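PDB 5M11: immunoreactive 84kD antigen PG93 from Porphyromonas gingivalis, which is an essential surface component of the type IX secretion system that probably helps to deliver and process exported proteins, and binds zinc and calcium ions. Local coordinates for residues Gly126-Val132 / Thr143-Lys149. Residues are numbered along the deposited sequence; the frame is centred on the assembly and turned at random.
Sequences GGFGLSV and TYAKGTK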
loop_
_atom_site.group_PDB
_atom_site.type_symbol
_atom_site.label_atom_id
_atom_site.label_comp_id
_atom_site.label_asym_id
_atom_site.label_seq_id
_atom_site.Cartn_x
_atom_site.Cartn_y
_atom_site.Cartn_z
ATOM N N GLY A 126 -16.660 19.107 6.676
ATOM C CA GLY A 126 -16.205 18.501 5.431
ATOM C C GLY A 126 -17.232 18.518 4.307
ATOM O O GLY A 126 -18.165 19.326 4.318
ATOM N N GLY A 127 -17.058 17.624 3.332
ATOM C CA GLY A 127 -17.950 17.522 2.182
ATOM C C GLY A 127 -19.259 16.821 2.491
ATOM O O GLY A 127 -20.118 16.695 1.606
ATOM N N PHE A 128 -19.402 16.342 3.751
ATOM C CA PHE A 128 -20.547 15.610 4.312
ATOM C C PHE A 128 -21.407 16.526 5.175
ATOM O O PHE A 128 -22.500 16.111 5.593
ATOM C CB PHE A 128 -20.063 14.399 5.171
ATOM C CG PHE A 128 -18.989 14.742 6.177
ATOM C CD1 PHE A 128 -19.324 15.257 7.429
ATOM C CD2 PHE A 128 -17.642 14.651 5.840
ATOM C CE1 PHE A 128 -18.328 15.690 8.315
ATOM C CE2 PHE A 128 -16.649 15.062 6.735
ATOM C CZ PHE A 128 -16.997 15.580 7.966
ATOM N N GLY A 129 -20.864 17.710 5.498
ATOM C CA GLY A 129 -21.514 18.697 6.348
ATOM C C GLY A 129 -20.684 19.055 7.568
ATOM O O GLY A 129 -19.453 19.138 7.485
ATOM N N LEU A 130 -21.363 19.300 8.710
ATOM C CA LEU A 130 -20.718 19.629 9.972
ATOM C C LEU A 130 -21.128 18.614 11.016
ATOM O O LEU A 130 -22.275 18.630 11.428
ATOM C CB LEU A 130 -21.029 21.067 10.428
ATOM C CG LEU A 130 -20.392 21.519 11.755
ATOM C CD1 LEU A 130 -18.868 21.405 11.711
ATOM C CD2 LEU A 130 -20.793 22.935 12.106
ATOM N N SER A 131 -20.201 17.724 11.438
ATOM C CA SER A 131 -20.479 16.665 12.401
ATOM C C SER A 131 -19.952 16.974 13.811
ATOM O O SER A 131 -18.793 17.396 13.981
ATOM C CB SER A 131 -19.890 15.352 11.912
ATOM O OG SER A 131 -20.753 14.822 10.924
ATOM N N VAL A 132 -20.810 16.769 14.821
ATOM C CA VAL A 132 -20.433 16.971 16.219
ATOM C C VAL A 132 -20.078 15.606 16.772
ATOM O O VAL A 132 -20.925 14.695 16.821
ATOM C CB VAL A 132 -21.492 17.690 17.087
ATOM C CG1 VAL A 132 -20.925 18.037 18.451
ATOM C CG2 VAL A 132 -21.972 18.942 16.408
ATOM N N THR A 143 -25.400 16.047 12.855
ATOM C CA THR A 143 -24.702 16.467 11.647
ATOM C C THR A 143 -25.550 17.578 11.091
ATOM O O THR A 143 -26.703 17.344 10.733
ATOM C CB THR A 143 -24.407 15.323 10.636
ATOM O OG1 THR A 143 -23.487 14.392 11.214
ATOM C CG2 THR A 143 -23.787 15.843 9.333
ATOM N N TYR A 144 -25.002 18.790 11.094
ATOM C CA TYR A 144 -25.632 19.992 10.552
ATOM C C TYR A 144 -25.211 20.106 9.096
ATOM O O TYR A 144 -24.175 19.544 8.732
ATOM C CB TYR A 144 -25.246 21.238 11.366
ATOM C CG TYR A 144 -25.251 21.046 12.877
ATOM C CD1 TYR A 144 -26.361 20.501 13.535
ATOM C CD2 TYR A 144 -24.181 21.462 13.652
ATOM C CE1 TYR A 144 -26.396 20.381 14.926
ATOM C CE2 TYR A 144 -24.209 21.354 15.043
ATOM C CZ TYR A 144 -25.320 20.821 15.677
ATOM O OH TYR A 144 -25.313 20.711 17.046
ATOM N N ALA A 145 -26.043 20.755 8.247
ATOM C CA ALA A 145 -25.836 20.927 6.794
ATOM C C ALA A 145 -25.549 19.588 6.074
ATOM O O ALA A 145 -24.818 19.590 5.084
ATOM C CB ALA A 145 -24.706 21.905 6.534
ATOM N N LYS A 146 -26.104 18.445 6.598
ATOM C CA LYS A 146 -25.910 17.075 6.110
ATOM C C LYS A 146 -25.872 17.041 4.591
ATOM O O LYS A 146 -26.786 17.562 3.960
ATOM C CB LYS A 146 -27.023 16.172 6.634
ATOM C CG LYS A 146 -26.569 14.760 6.955
ATOM C CD LYS A 146 -27.660 13.935 7.661
ATOM C CE LYS A 146 -27.736 14.136 9.165
ATOM N NZ LYS A 146 -28.735 13.225 9.793
ATOM N N GLY A 147 -24.774 16.525 4.032
ATOM C CA GLY A 147 -24.556 16.406 2.595
ATOM C C GLY A 147 -24.213 17.674 1.842
ATOM O O GLY A 147 -24.384 17.726 0.623
ATOM N N THR A 148 -23.704 18.688 2.522
ATOM C CA THR A 148 -23.313 19.953 1.909
ATOM C C THR A 148 -21.905 20.270 2.351
ATOM O O THR A 148 -21.615 20.175 3.544
ATOM C CB THR A 148 -24.305 21.068 2.296
ATOM O OG1 THR A 148 -25.624 20.632 1.974
ATOM C CG2 THR A 148 -23.996 22.427 1.640
ATOM N N LYS A 149 -21.031 20.660 1.408
ATOM C CA LYS A 149 -19.664 21.012 1.755
ATOM C C LYS A 149 -19.716 22.202 2.695
ATOM O O LYS A 149 -20.380 23.182 2.369
ATOM C CB LYS A 149 -18.820 21.318 0.490
ATOM C CG LYS A 149 -17.336 21.545 0.775
ATOM C CD LYS A 149 -16.537 21.847 -0.457
ATOM C CE LYS A 149 -15.311 22.688 -0.158
ATOM N NZ LYS A 149 -15.659 24.100 0.183
#
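Leu130 and Tyr144 face each other as an antiparallel hydrogen-bonded pair, and the tight part of the contact is built around them. Leu130 N donates to Tyr144 O and Tyr144 N returns a bond to Leu130 O, each 2.8 Å long. Next along the strands, the non-hydrogen-bonded pair Ser131 and Thr143 is joined by its side chains instead: Ser131 OG and Thr143 OG1 lie 2.8 Å apart in a hydrogen bond that either hydroxyl could donate. The pairing puts both side chains on the sheet face that also meets Leu101 of helix 100-103, and there each oxygen is turned anti to its own carbonyl carbon (chi1 -78° and -65°), so that the two meet. On the other face, CD2 of Leu130 reaches the edge of the Tyr144 ring near its plane, 4.0 Å from CD2 of the tyrosine. Val132 CG2 approaches the same ring obliquely, 3.6 Å from Tyr144 CE2, while Leu161 of the following sheet also touches the tyrosine.

At the other end of the contact, before Leu130 and after Tyr144, the pairing gives way to two turns, type I over Gly126-Gly129 and type II over Ala145-Thr148. Gly147 N still bonds to Phe128 O at 2.8 Å, but the nitrogen lies well above the plane of the Phe128 carbonyl. Gly129, with phi at 122°, has a backbone shape that favours glycine, and it lies close against the carbonyls of Tyr144 and Ala145; its CA makes a CH...O contact with Thr148 O. This end is the solvent side, with few side-chain contacts between the segments: Lys146, Gly147 and Lys149 are exposed, and Lys149 meets the first turn chiefly through its backbone, with CA 3.4 Å from Gly126 O. The contact pairs the last two strands, 129-134 and 139-144, of a four-stranded antiparallel blade, and its second turn leads on to strand 150-155, the first of the next blade, in the N-terminal beta-propeller domain.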